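Local coordinates for solute Binding Protein, BlMnBP1 in complex with mannotriose (Bifidobacterium, PDB 6FUV) that binds manno-oligosaccharides such as mannotriose in the cleft between its two lobes and probably hands them to an ABC transporter for uptake, at residues D130-G135 with A302-M307; V284-F289 with P351-H356; T16-K21 with A52-I57; N1-V6 with D316-A321; A377-D382 with G421-S426. All blocks are in the same frame, centred on the assembly; numbering follows the deposited sequence.

Interaction 1 of 5, residues D130-G135 with A302-M307; sequences DGQTSG and AGNYSM. With BMA (beta-D-mannopyranose), chain B; BMA (beta-D-mannopyranose), chain C.
Gln-132 and Ala-302 form a hydrogen-bonded antiparallel pair where the chain of a two-lobed solute-binding protein leaves one sheet for the other, beside the glycan. Gln-132 N donates to Ala-302 O (2.7 Å), and Ala-302 N returns a bond to Gln-132 O (3.0 Å). Beyond the non-hydrogen-bonded pair Gly-131 and Gly-303, Asn-304 N continues the pairing with a nearly straight 2.9 Å bond to Asp-130 O. The carboxylate of Asp-130 is gripped by two amides. Asn-304 ND2 (3.3 Å) and Gln-132 NE2 (3.1 Å) both reach Asp-130 OD1 well out of the carboxylate plane, from opposite faces, which should fix its rotation. Gln-132 CG, anti to the carbonyl carbon (chi1 -82°), lies against Asn-304 CB, and a bend at chi2 turns the amide toward Asp-130, while OE1 accepts from Trp-269 N. Asn-304 uses both ends of its amide: OD1 takes Tyr-305 N at 2.8 Å and, weakly, O6 of the chain C mannose. A leucine in place of Asn-304 would probably leave Asp-130 OD1 with one amide fewer and its carboxylate freer to turn, besides costing the chain C sugar a polar neighbour. Next in the chain, Tyr-305 sets one ring face against C5 of the chain B mannose. The backbone holds this sugar too: O3 of the chain B mannose donates to Gly-303 O at 3.1 Å.

Interaction 2 of 5, residues V284-F289 with P351-H356; sequences VQYMPF and PDTYEH
Tyr-286 and Thr-353 bring their CA atoms to 6.6 Å, and strand and loop run 60° apart, so that the loop lies across the strand without beta pairing, a water bridging the two backbones. This water donates to Tyr-286 O and Thr-353 O, both at 2.7 Å, and accepts from His-356 N at 3.0 Å. The edge of the Tyr-286 ring meets the face of Tyr-354 in a T-shaped stack, with centroids 5.9 Å apart and planes at 86°; both hydroxyls bond to Thr-133 OG1. His-356 crosses Gln-285 at about a right angle. Its NE2 gives a bent bond (137°) to Gln-285 OE1 at 3.0 Å, while the amide nitrogen of Gln-285 is held by Asp-282 O. Glu-355 CG sits over the centre of the imidazole face. The arrangement is that of a connecting loop laid over the outermost strand, 284-288, of a four-stranded sheet in one alpha/beta lobe of the binding-protein fold.

Interaction 3 of 5, residues T16-K21 with A52-I57; sequences TGKDLK and AMYPNI
Tyr-54, Asn-56 and Lys-18 carry a contact between two type I beta turns, Gly-17 to Leu-20 and Tyr-54 to Ile-57. The first leads into strand 22-28, and the second joins helix 43-53 to strand 57-63, closing a beta-alpha-beta crossover. Tyr-54 approaches with its ring edge, and its hydroxyl donates to Thr-16 O in the carbonyl plane at 2.7 Å. Tyr-54 OH is also hydrogen-bonded to Gly-14 N, so the phenol ties down two points of the incoming loop. A phenylalanine at Tyr-54 would keep the ring but is likely to leave Thr-16 O without this donor and the loop less firmly held to the 52-57 segment. Lys-18 passes obliquely by the ring, its CG 4.1 Å from Tyr-54 CE1. Bends at chi2 (-77°) and chi3 (-124°) then swing its amine round to Met-53 O, to which NZ donates at 3.2 Å. Asn-56 packs alongside Lys-21, the two side chains pointing the same way, and Asn-56 CB rests 3.4 Å from Leu-20 O. The backbones meet here too, in a CA-H...O contact of 3.4 Å between Lys-21 CA and Asn-56 O. A water completes the joint: it accepts from Asn-56 ND2 at 2.6 Å and donates to Lys-18 O and Leu-20 O, each at 2.9 Å.

Interaction 4 of 5, residues N1-V6 with D316-A321; sequences NNKAGV and DRQEAA
The amino-terminal loop lies against helix 315-330, where Gln-318 and Glu-319, consecutive helix residues, meet Asn-1 to Val-6. The amide of Gln-318 spans two residues of the loop backbone. Its OE1 accepts a straight bond (171°) from Lys-3 N at 2.9 Å, and its NE2 gives a weak one, 3.5 Å long, to Asn-1 O. With its chain extended beyond CG, Gln-318 reaches outward from the helix to make this grip. Lys-3 crosses it at about a right angle, its CE 3.6 Å from Gln-318 NE2, and continues to the carbonyls of Lys-311 and Ser-313, which bond its NZ just ahead of the helix. Glu-319 makes the second point of contact: Ala-4 CB lies 3.9 Å from Glu-319 OE1, and Val-6 CG2 is 3.9 Å from Glu-319 OE2. Within the loop, Asn-2 ND2 bonds Val-6 O at 2.7 Å and ties the two ends of Asn-2 to Val-6 together, which probably steadies the bend carrying these methyl groups. The chemistry implies an attachment through neutral amides and backbone groups: the carboxylate of Glu-319 meets methyls of the loop and forms no salt bridge with it, and Lys-3 spends its charge on carbonyl oxygens.

Interaction 5 of 5, residues A377-D382 with G421-S426; sequences ADINSD and GKAVES
Ile-379 and Ala-423 mark the point where helix 375-383 packs against the last turns of helix 409-426; the axes of segments 377-382 and 421-426 approach to 8.3 Å, with directions 130° apart. The contact is mainly apolar. Ala-423 presents just a methyl, and the two backbones come close over it: its CB lies 3.4 Å from Ile-379 O and 3.6 Å from Asp-382 CB, one helical turn further on. Ile-379 supplies the bulkier partner. Its CG2, anti to the backbone N, meets Ala-423 CB at 3.7 Å and then Val-424 CG2 at 3.9 Å. Here the isoleucine and valine pass obliquely, branch against branch, so that one methyl of Ile-379 bridges two successive residues of the other helix. The polar groups lie on the exposed side and form no bond between the two segments. Asp-382 OD2 comes no nearer than 4.0 Å to Ser-426 CB, while the hydroxyl of Ser-426 turns back into its own helix, OG donating to Lys-422 O at 3.2 Å from above the carbonyl plane. Lys-422 O also accepts from Ser-426 N. The carboxylates of Asp-382 and Glu-427 lie close, which may favour a proton on one of them. Around this crossing, Ile-379 also rests on Trp-420, one turn earlier in helix 409-426, and on Pro-207 of a loop; helix 393-404 separates the two packed helices in sequence, with no strand between them.

Overall arrangement
Interactions 1 and 2 adjoin, their centres 15 Å apart, with Thr-133 OG1 probably hydrogen-bonded to the hydroxyls of both Tyr-286 and Tyr-354; segment 130-135 links the two sheets, consistent with a hinge position beside the sugar cleft. Interactions 3 and 4 have centres 14 Å apart on the outer side of the first lobe, where Leu-20 packs on Asp-316 and Glu-319. In sequence, interaction 4 encloses interactions 3 and 1, so the amino terminus returns to the helix that follows strand 298-309. Interaction 5 closes last, its centre about 47 Å from that of interaction 3, where the final helix packs. Of the five, interaction 1 is the one that touches the sugar; the others join parts of the fold around it.

Interaction 1 of 5, residues D130-G135 with A302-M307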
# COMPACT_ATOMS: atom_id res chain seq x y z
N ASP A 130 -2.90 -9.21 1.39
CA ASP A 130 -4.32 -8.89 1.53
C ASP A 130 -4.67 -7.70 0.64
O ASP A 130 -3.80 -7.11 -0.00
CB ASP A 130 -4.68 -8.59 2.97
CG ASP A 130 -3.89 -7.51 3.59
OD1 ASP A 130 -3.70 -6.45 2.95
OD2 ASP A 130 -3.48 -7.69 4.77
N GLY A 131 -5.98 -7.42 0.58
CA GLY A 131 -6.47 -6.27 -0.15
C GLY A 131 -6.36 -5.01 0.69
O GLY A 131 -6.62 -5.01 1.88
N GLN A 132 -5.97 -3.92 0.03
CA GLN A 132 -5.75 -2.67 0.75
C GLN A 132 -6.51 -1.52 0.12
O GLN A 132 -6.77 -1.50 -1.10
CB GLN A 132 -4.24 -2.34 0.83
CG GLN A 132 -3.52 -3.07 1.96
CD GLN A 132 -4.03 -2.70 3.33
OE1 GLN A 132 -4.15 -1.56 3.66
NE2 GLN A 132 -4.31 -3.69 4.15
N THR A 133 -6.89 -0.60 0.99
CA THR A 133 -7.30 0.74 0.59
C THR A 133 -6.39 1.74 1.28
O THR A 133 -5.68 1.41 2.24
CB THR A 133 -8.74 1.06 0.98
OG1 THR A 133 -8.91 0.94 2.39
CG2 THR A 133 -9.72 0.14 0.32
N SER A 134 -6.44 3.00 0.85
CA SER A 134 -5.77 4.10 1.54
C SER A 134 -6.77 5.13 2.02
O SER A 134 -7.70 5.49 1.30
CB SER A 134 -4.77 4.78 0.58
OG SER A 134 -4.00 3.80 -0.04
N GLY A 135 -6.54 5.64 3.18
CA GLY A 135 -7.46 6.56 3.84
C GLY A 135 -6.76 7.49 4.80
O GLY A 135 -5.63 7.93 4.54
N ALA A 302 -6.49 -2.03 -4.03
CA ALA A 302 -5.25 -2.51 -4.62
C ALA A 302 -4.55 -3.37 -3.59
O ALA A 302 -4.83 -3.31 -2.39
CB ALA A 302 -4.35 -1.38 -5.12
N GLY A 303 -3.65 -4.20 -4.06
CA GLY A 303 -2.98 -5.10 -3.15
C GLY A 303 -2.07 -4.40 -2.15
O GLY A 303 -1.52 -3.32 -2.38
N ASN A 304 -1.95 -5.07 -1.02
CA ASN A 304 -0.81 -4.83 -0.13
C ASN A 304 0.44 -5.35 -0.89
O ASN A 304 0.34 -5.69 -2.07
CB ASN A 304 -1.04 -5.57 1.18
CG ASN A 304 -0.26 -4.97 2.33
OD1 ASN A 304 0.69 -4.26 2.11
ND2 ASN A 304 -0.70 -5.23 3.53
N TYR A 305 1.59 -5.45 -0.25
CA TYR A 305 2.76 -6.09 -0.87
C TYR A 305 2.35 -7.49 -1.27
O TYR A 305 1.61 -8.16 -0.54
CB TYR A 305 3.95 -6.13 0.11
CG TYR A 305 4.95 -4.97 -0.01
CD1 TYR A 305 5.76 -4.85 -1.09
CD2 TYR A 305 5.09 -4.06 1.00
CE1 TYR A 305 6.66 -3.80 -1.21
CE2 TYR A 305 5.99 -3.03 0.92
CZ TYR A 305 6.78 -2.90 -0.22
OH TYR A 305 7.68 -1.89 -0.31
N SER A 306 2.81 -7.91 -2.47
CA SER A 306 2.55 -9.24 -2.97
C SER A 306 3.71 -10.19 -2.66
O SER A 306 4.88 -9.82 -2.61
CB SER A 306 2.33 -9.22 -4.48
OG SER A 306 1.10 -8.73 -4.88
N MET A 307 3.37 -11.45 -2.49
CA MET A 307 4.37 -12.48 -2.26
C MET A 307 4.85 -13.01 -3.59
O MET A 307 4.05 -13.45 -4.40
CB MET A 307 3.82 -13.61 -1.39
CG MET A 307 3.80 -13.26 0.09
SD MET A 307 2.74 -14.35 1.00
CE MET A 307 1.13 -13.78 0.41
C1 BMA B . 2.36 -0.85 1.75
C2 BMA B . 0.89 -0.73 1.41
C3 BMA B . 0.59 -1.25 -0.01
C4 BMA B . 1.62 -0.60 -0.99
C5 BMA B . 3.03 -0.85 -0.50
C6 BMA B . 4.08 -0.28 -1.43
O2 BMA B . 0.54 0.67 1.47
O3 BMA B . -0.77 -1.02 -0.47
O4 BMA B . 1.50 -1.14 -2.26
O5 BMA B . 3.16 -0.23 0.77
O6 BMA B . 4.01 1.13 -1.40
C1 BMA C . 5.34 -0.50 6.10
C2 BMA C . 5.91 0.05 4.76
C3 BMA C . 4.80 0.36 3.86
C4 BMA C . 3.76 -0.77 3.73
C5 BMA C . 3.33 -1.29 5.09
C6 BMA C . 2.53 -2.59 4.99
O2 BMA C . 6.68 -0.92 4.11
O3 BMA C . 5.36 0.71 2.60
O4 BMA C . 2.60 -0.25 3.02
O5 BMA C . 4.54 -1.60 5.87
O6 BMA C . 3.32 -3.57 4.24

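Interaction 2 of 5, residues V284-F289 with P351-H356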
# COMPACT_ATOMS: atom_id res chain seq x y z
N VAL A 284 -8.60 4.77 17.94
CA VAL A 284 -7.91 4.78 16.66
C VAL A 284 -8.86 4.23 15.60
O VAL A 284 -9.23 3.06 15.62
CB VAL A 284 -6.61 3.96 16.72
CG1 VAL A 284 -5.92 4.09 15.40
CG2 VAL A 284 -5.77 4.38 17.89
N GLN A 285 -9.23 5.07 14.66
CA GLN A 285 -10.24 4.80 13.66
C GLN A 285 -9.66 5.05 12.28
O GLN A 285 -8.54 5.52 12.11
CB GLN A 285 -11.47 5.67 13.87
CG GLN A 285 -12.16 5.44 15.18
CD GLN A 285 -12.91 4.15 15.21
OE1 GLN A 285 -13.53 3.78 14.24
NE2 GLN A 285 -12.84 3.45 16.33
N TYR A 286 -10.46 4.77 11.27
CA TYR A 286 -10.03 4.85 9.88
C TYR A 286 -11.12 5.52 9.08
O TYR A 286 -12.24 5.04 9.07
CB TYR A 286 -9.75 3.44 9.38
CG TYR A 286 -9.21 3.36 7.96
CD1 TYR A 286 -8.10 4.05 7.59
CD2 TYR A 286 -9.84 2.57 7.02
CE1 TYR A 286 -7.61 3.94 6.31
CE2 TYR A 286 -9.39 2.48 5.75
CZ TYR A 286 -8.26 3.15 5.39
OH TYR A 286 -7.83 3.06 4.10
N MET A 287 -10.79 6.61 8.41
CA MET A 287 -11.73 7.33 7.57
C MET A 287 -11.30 7.37 6.11
O MET A 287 -10.11 7.31 5.78
CB MET A 287 -11.93 8.77 8.06
CG MET A 287 -10.75 9.55 8.31
SD MET A 287 -11.11 11.30 8.65
CE MET A 287 -11.26 11.81 7.00
N PRO A 288 -12.28 7.53 5.22
CA PRO A 288 -11.96 7.75 3.81
C PRO A 288 -11.15 9.03 3.65
O PRO A 288 -11.28 9.97 4.43
CB PRO A 288 -13.32 7.87 3.15
CG PRO A 288 -14.18 7.02 4.05
CD PRO A 288 -13.72 7.34 5.42
N PHE A 289 -10.24 9.01 2.70
CA PHE A 289 -9.51 10.21 2.40
C PHE A 289 -10.55 11.26 2.01
O PHE A 289 -11.49 10.97 1.26
CB PHE A 289 -8.47 9.96 1.30
CG PHE A 289 -7.63 11.18 0.98
CD1 PHE A 289 -6.49 11.44 1.67
CD2 PHE A 289 -7.99 12.03 0.02
CE1 PHE A 289 -5.75 12.52 1.41
CE2 PHE A 289 -7.24 13.17 -0.20
CZ PHE A 289 -6.14 13.37 0.48
N PRO A 351 -12.80 -6.77 7.56
CA PRO A 351 -12.66 -6.52 9.01
C PRO A 351 -13.42 -5.28 9.41
O PRO A 351 -13.86 -4.48 8.59
CB PRO A 351 -11.15 -6.35 9.20
CG PRO A 351 -10.70 -5.80 7.88
CD PRO A 351 -11.56 -6.48 6.83
N ASP A 352 -13.56 -5.10 10.72
CA ASP A 352 -14.19 -3.91 11.26
C ASP A 352 -13.44 -2.64 10.90
O ASP A 352 -13.92 -1.55 11.19
CB ASP A 352 -14.32 -4.02 12.78
CG ASP A 352 -12.99 -3.96 13.48
OD1 ASP A 352 -12.04 -4.65 13.03
OD2 ASP A 352 -12.87 -3.19 14.46
N THR A 353 -12.26 -2.77 10.28
CA THR A 353 -11.48 -1.62 9.87
C THR A 353 -12.27 -0.71 8.96
O THR A 353 -11.93 0.46 8.85
CB THR A 353 -10.21 -2.09 9.12
OG1 THR A 353 -9.64 -3.22 9.79
CG2 THR A 353 -9.23 -0.98 9.01
N TYR A 354 -13.30 -1.20 8.28
CA TYR A 354 -14.01 -0.42 7.28
C TYR A 354 -15.38 0.06 7.76
O TYR A 354 -16.29 0.25 6.98
CB TYR A 354 -14.17 -1.24 5.99
CG TYR A 354 -12.91 -1.32 5.20
CD1 TYR A 354 -11.96 -2.27 5.48
CD2 TYR A 354 -12.64 -0.40 4.17
CE1 TYR A 354 -10.76 -2.30 4.78
CE2 TYR A 354 -11.49 -0.48 3.45
CZ TYR A 354 -10.53 -1.42 3.77
OH TYR A 354 -9.30 -1.44 3.06
N GLU A 355 -15.54 0.28 9.04
CA GLU A 355 -16.89 0.60 9.52
C GLU A 355 -17.32 2.04 9.22
O GLU A 355 -18.50 2.35 9.36
CB GLU A 355 -17.00 0.34 11.02
CG GLU A 355 -16.63 1.49 11.91
CD GLU A 355 -16.73 1.09 13.41
OE1 GLU A 355 -17.37 0.05 13.70
OE2 GLU A 355 -16.18 1.83 14.27
N HIS A 356 -16.42 2.90 8.77
CA HIS A 356 -16.80 4.21 8.27
C HIS A 356 -16.86 4.27 6.74
O HIS A 356 -16.90 5.34 6.17
CB HIS A 356 -15.84 5.26 8.78
CG HIS A 356 -15.77 5.33 10.26
ND1 HIS A 356 -16.85 5.69 11.02
CD2 HIS A 356 -14.76 5.10 11.11
CE1 HIS A 356 -16.51 5.67 12.30
NE2 HIS A 356 -15.24 5.34 12.38
O HOH W 1 -13.45 2.66 8.82

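Interaction 3 of 5, residues T16-K21 with A52-I57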
# COMPACT_ATOMS: atom_id res chain seq x y z
N THR A 16 -0.86 -31.96 -1.36
CA THR A 16 0.26 -31.64 -2.24
C THR A 16 1.51 -31.30 -1.43
O THR A 16 1.46 -30.61 -0.42
CB THR A 16 -0.11 -30.45 -3.16
OG1 THR A 16 -1.33 -30.72 -3.87
CG2 THR A 16 1.02 -30.21 -4.11
N GLY A 17 2.63 -31.83 -1.85
CA GLY A 17 3.90 -31.54 -1.23
C GLY A 17 4.07 -32.09 0.16
O GLY A 17 5.01 -31.69 0.87
N LYS A 18 3.21 -33.04 0.57
CA LYS A 18 3.35 -33.59 1.91
C LYS A 18 4.60 -34.45 2.05
O LYS A 18 4.96 -34.83 3.17
CB LYS A 18 2.10 -34.39 2.25
CG LYS A 18 1.06 -33.60 2.96
CD LYS A 18 1.43 -33.40 4.45
CE LYS A 18 0.31 -33.90 5.37
NZ LYS A 18 0.69 -33.81 6.81
N ASP A 19 5.27 -34.76 0.95
CA ASP A 19 6.50 -35.53 0.94
C ASP A 19 7.75 -34.66 0.96
O ASP A 19 8.85 -35.20 1.04
CB ASP A 19 6.55 -36.42 -0.30
CG ASP A 19 6.41 -35.61 -1.60
OD1 ASP A 19 5.38 -34.88 -1.74
OD2 ASP A 19 7.34 -35.71 -2.45
N LEU A 20 7.59 -33.35 0.91
CA LEU A 20 8.71 -32.43 0.86
C LEU A 20 9.30 -32.22 2.24
O LEU A 20 8.60 -32.08 3.23
CB LEU A 20 8.23 -31.09 0.29
CG LEU A 20 7.92 -31.01 -1.21
CD1 LEU A 20 7.08 -29.78 -1.52
CD2 LEU A 20 9.19 -30.95 -2.02
N LYS A 21 10.62 -32.23 2.30
CA LYS A 21 11.39 -31.79 3.45
C LYS A 21 12.30 -30.66 2.98
O LYS A 21 13.28 -30.90 2.26
CB LYS A 21 12.21 -32.94 4.04
CG LYS A 21 11.40 -34.11 4.58
CD LYS A 21 12.32 -35.17 5.19
CE LYS A 21 11.59 -36.10 6.14
NZ LYS A 21 12.48 -37.22 6.61
N ALA A 52 1.34 -27.22 11.59
CA ALA A 52 0.40 -28.27 11.96
C ALA A 52 -0.06 -29.03 10.73
O ALA A 52 -0.37 -30.22 10.82
CB ALA A 52 -0.82 -27.70 12.70
N MET A 53 -0.11 -28.37 9.56
CA MET A 53 -0.47 -29.02 8.31
C MET A 53 0.77 -29.50 7.56
O MET A 53 0.76 -30.59 6.98
CB MET A 53 -1.29 -28.06 7.45
CG MET A 53 -2.32 -28.74 6.56
SD MET A 53 -3.31 -27.62 5.51
CE MET A 53 -3.89 -26.48 6.77
N TYR A 54 1.85 -28.70 7.56
CA TYR A 54 3.07 -29.03 6.83
C TYR A 54 4.23 -28.99 7.81
O TYR A 54 5.03 -28.03 7.83
CB TYR A 54 3.29 -28.07 5.65
CG TYR A 54 2.40 -28.35 4.46
CD1 TYR A 54 2.73 -29.32 3.54
CD2 TYR A 54 1.22 -27.66 4.27
CE1 TYR A 54 1.92 -29.58 2.45
CE2 TYR A 54 0.37 -27.93 3.17
CZ TYR A 54 0.73 -28.89 2.28
OH TYR A 54 -0.09 -29.13 1.21
N PRO A 55 4.38 -30.02 8.63
CA PRO A 55 5.45 -29.99 9.64
C PRO A 55 6.85 -30.06 9.08
O PRO A 55 7.77 -29.63 9.76
CB PRO A 55 5.14 -31.21 10.51
CG PRO A 55 4.39 -32.11 9.56
CD PRO A 55 3.53 -31.20 8.77
N ASN A 56 7.07 -30.60 7.89
CA ASN A 56 8.40 -30.77 7.34
C ASN A 56 8.80 -29.65 6.39
O ASN A 56 9.84 -29.75 5.74
CB ASN A 56 8.51 -32.10 6.61
CG ASN A 56 8.30 -33.26 7.51
OD1 ASN A 56 8.52 -33.18 8.70
ND2 ASN A 56 7.86 -34.39 6.93
N ILE A 57 7.99 -28.60 6.30
CA ILE A 57 8.34 -27.39 5.58
C ILE A 57 8.67 -26.37 6.66
O ILE A 57 7.79 -25.81 7.28
CB ILE A 57 7.24 -26.90 4.64
CG1 ILE A 57 7.12 -27.81 3.45
CG2 ILE A 57 7.58 -25.54 4.23
CD1 ILE A 57 5.84 -27.70 2.64
O HOH W 2 7.61 -34.56 4.34

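Interaction 4 of 5, residues N1-V6 with D316-A321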
# COMPACT_ATOMS: atom_id res chain seq x y z
N ASN A 1 8.72 -19.70 -14.54
CA ASN A 1 10.06 -20.26 -14.21
C ASN A 1 9.90 -21.41 -13.19
O ASN A 1 10.70 -21.56 -12.26
CB ASN A 1 10.98 -19.19 -13.62
CG ASN A 1 11.18 -18.01 -14.54
OD1 ASN A 1 12.02 -18.04 -15.44
ND2 ASN A 1 10.40 -16.96 -14.31
N ASN A 2 8.87 -22.22 -13.41
CA ASN A 2 8.41 -23.19 -12.43
C ASN A 2 9.18 -24.47 -12.66
O ASN A 2 8.92 -25.18 -13.64
CB ASN A 2 6.91 -23.43 -12.54
CG ASN A 2 6.34 -24.12 -11.36
OD1 ASN A 2 6.94 -25.04 -10.83
ND2 ASN A 2 5.17 -23.68 -10.91
N LYS A 3 10.09 -24.79 -11.74
CA LYS A 3 10.93 -25.95 -11.87
C LYS A 3 10.16 -27.21 -11.53
O LYS A 3 10.39 -28.25 -12.14
CB LYS A 3 12.18 -25.80 -10.97
CG LYS A 3 13.12 -24.72 -11.44
CD LYS A 3 14.31 -24.48 -10.54
CE LYS A 3 15.01 -23.17 -10.87
NZ LYS A 3 15.98 -22.69 -9.84
N ALA A 4 9.26 -27.15 -10.53
CA ALA A 4 8.49 -28.34 -10.17
C ALA A 4 7.23 -28.52 -11.00
O ALA A 4 6.57 -29.56 -10.91
CB ALA A 4 8.08 -28.33 -8.70
N GLY A 5 6.89 -27.56 -11.84
CA GLY A 5 5.69 -27.65 -12.65
C GLY A 5 4.41 -27.77 -11.84
O GLY A 5 3.35 -28.12 -12.37
N VAL A 6 4.51 -27.48 -10.55
CA VAL A 6 3.33 -27.43 -9.69
C VAL A 6 2.83 -25.99 -9.65
O VAL A 6 3.59 -25.09 -9.28
CB VAL A 6 3.66 -27.92 -8.27
CG1 VAL A 6 2.50 -27.62 -7.33
CG2 VAL A 6 3.97 -29.40 -8.31
N ASP A 316 12.40 -28.04 -4.96
CA ASP A 316 11.69 -28.29 -3.70
C ASP A 316 11.30 -27.00 -3.00
O ASP A 316 10.22 -26.91 -2.42
CB ASP A 316 12.55 -29.11 -2.73
CG ASP A 316 12.59 -30.58 -3.05
OD1 ASP A 316 11.96 -31.00 -4.03
OD2 ASP A 316 13.31 -31.28 -2.33
N ARG A 317 12.18 -26.02 -2.97
CA ARG A 317 11.87 -24.79 -2.25
C ARG A 317 10.82 -23.97 -2.98
O ARG A 317 9.98 -23.34 -2.33
CB ARG A 317 13.13 -23.95 -2.04
CG ARG A 317 14.15 -24.61 -1.07
CD ARG A 317 15.25 -23.63 -0.65
NE ARG A 317 15.99 -24.21 0.46
CZ ARG A 317 17.11 -24.90 0.34
NH1 ARG A 317 17.66 -25.04 -0.85
NH2 ARG A 317 17.69 -25.44 1.41
N GLN A 318 10.86 -23.97 -4.32
CA GLN A 318 9.84 -23.27 -5.08
C GLN A 318 8.46 -23.81 -4.71
O GLN A 318 7.55 -23.06 -4.42
CB GLN A 318 10.08 -23.38 -6.59
CG GLN A 318 11.27 -22.61 -7.13
CD GLN A 318 11.33 -22.60 -8.61
OE1 GLN A 318 10.55 -23.28 -9.29
NE2 GLN A 318 12.18 -21.76 -9.14
N GLU A 319 8.30 -25.13 -4.73
CA GLU A 319 7.01 -25.73 -4.43
C GLU A 319 6.62 -25.52 -2.97
O GLU A 319 5.48 -25.20 -2.68
CB GLU A 319 7.06 -27.22 -4.78
CG GLU A 319 5.93 -28.02 -4.23
CD GLU A 319 5.83 -29.45 -4.75
OE1 GLU A 319 6.81 -29.95 -5.34
OE2 GLU A 319 4.74 -30.06 -4.58
N ALA A 320 7.55 -25.71 -2.04
CA ALA A 320 7.24 -25.42 -0.65
C ALA A 320 6.80 -23.97 -0.48
O ALA A 320 5.86 -23.68 0.27
CB ALA A 320 8.47 -25.71 0.21
N ALA A 321 7.44 -23.05 -1.18
CA ALA A 321 7.09 -21.64 -1.06
C ALA A 321 5.70 -21.37 -1.65
O ALA A 321 4.94 -20.57 -1.09
CB ALA A 321 8.15 -20.79 -1.76

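Interaction 5 of 5, residues A377-D382 with G421-S426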
# COMPACT_ATOMS: atom_id res chain seq x y z
N ALA A 377 4.18 2.39 -17.12
CA ALA A 377 5.44 2.15 -16.43
C ALA A 377 6.59 2.85 -17.15
O ALA A 377 7.47 3.44 -16.52
CB ALA A 377 5.69 0.63 -16.32
N ASP A 378 6.56 2.87 -18.47
CA ASP A 378 7.62 3.54 -19.23
C ASP A 378 7.57 5.05 -19.01
O ASP A 378 8.62 5.69 -18.84
CB ASP A 378 7.48 3.23 -20.72
CG ASP A 378 7.91 1.80 -21.06
OD1 ASP A 378 8.48 1.11 -20.19
OD2 ASP A 378 7.73 1.35 -22.21
N ILE A 379 6.37 5.64 -19.04
CA ILE A 379 6.22 7.07 -18.79
C ILE A 379 6.72 7.42 -17.40
O ILE A 379 7.41 8.42 -17.20
CB ILE A 379 4.76 7.50 -18.95
CG1 ILE A 379 4.31 7.40 -20.39
CG2 ILE A 379 4.53 8.91 -18.44
CD1 ILE A 379 2.82 7.16 -20.45
N ASN A 380 6.29 6.63 -16.42
CA ASN A 380 6.72 6.81 -15.05
C ASN A 380 8.23 6.82 -14.99
O ASN A 380 8.81 7.69 -14.35
CB ASN A 380 6.12 5.72 -14.17
CG ASN A 380 5.79 6.20 -12.81
OD1 ASN A 380 5.79 7.40 -12.55
ND2 ASN A 380 5.53 5.26 -11.91
N SER A 381 8.89 5.89 -15.69
CA SER A 381 10.34 5.80 -15.64
C SER A 381 10.99 7.01 -16.29
O SER A 381 11.89 7.62 -15.72
CB SER A 381 10.81 4.54 -16.36
OG SER A 381 12.18 4.27 -16.10
N ASP A 382 10.55 7.38 -17.47
CA ASP A 382 11.15 8.53 -18.15
C ASP A 382 11.01 9.78 -17.30
O ASP A 382 11.93 10.61 -17.20
CB ASP A 382 10.48 8.75 -19.52
CG ASP A 382 10.75 7.66 -20.52
OD1 ASP A 382 11.67 6.89 -20.32
OD2 ASP A 382 10.03 7.58 -21.52
N GLY A 421 4.39 15.11 -19.03
CA GLY A 421 3.99 15.29 -20.42
C GLY A 421 5.12 15.07 -21.41
O GLY A 421 4.91 14.58 -22.51
N LYS A 422 6.34 15.44 -21.02
CA LYS A 422 7.49 15.15 -21.85
C LYS A 422 7.66 13.64 -22.01
O LYS A 422 7.84 13.13 -23.12
CB LYS A 422 8.74 15.79 -21.24
CG LYS A 422 9.87 15.93 -22.21
CD LYS A 422 11.21 15.56 -21.59
CE LYS A 422 11.61 16.52 -20.46
NZ LYS A 422 13.09 16.77 -20.49
N ALA A 423 7.55 12.90 -20.90
CA ALA A 423 7.60 11.44 -20.95
C ALA A 423 6.48 10.88 -21.83
O ALA A 423 6.72 10.03 -22.68
CB ALA A 423 7.52 10.87 -19.53
N VAL A 424 5.25 11.36 -21.64
CA VAL A 424 4.13 10.93 -22.47
C VAL A 424 4.45 11.08 -23.95
O VAL A 424 4.19 10.18 -24.76
CB VAL A 424 2.87 11.73 -22.09
CG1 VAL A 424 1.75 11.42 -23.14
CG2 VAL A 424 2.44 11.38 -20.70
N GLU A 425 5.02 12.19 -24.35
CA GLU A 425 5.36 12.35 -25.75
C GLU A 425 6.47 11.40 -26.19
O GLU A 425 6.42 10.89 -27.31
CB GLU A 425 5.75 13.81 -26.02
CG GLU A 425 4.60 14.69 -26.37
CD GLU A 425 4.94 16.17 -26.37
OE1 GLU A 425 6.04 16.53 -25.84
OE2 GLU A 425 4.08 16.97 -26.86
N SER A 426 7.44 11.12 -25.31
CA SER A 426 8.54 10.23 -25.67
C SER A 426 8.08 8.80 -25.93
O SER A 426 8.70 8.08 -26.70
CB SER A 426 9.60 10.17 -24.55
OG SER A 426 10.23 11.38 -24.33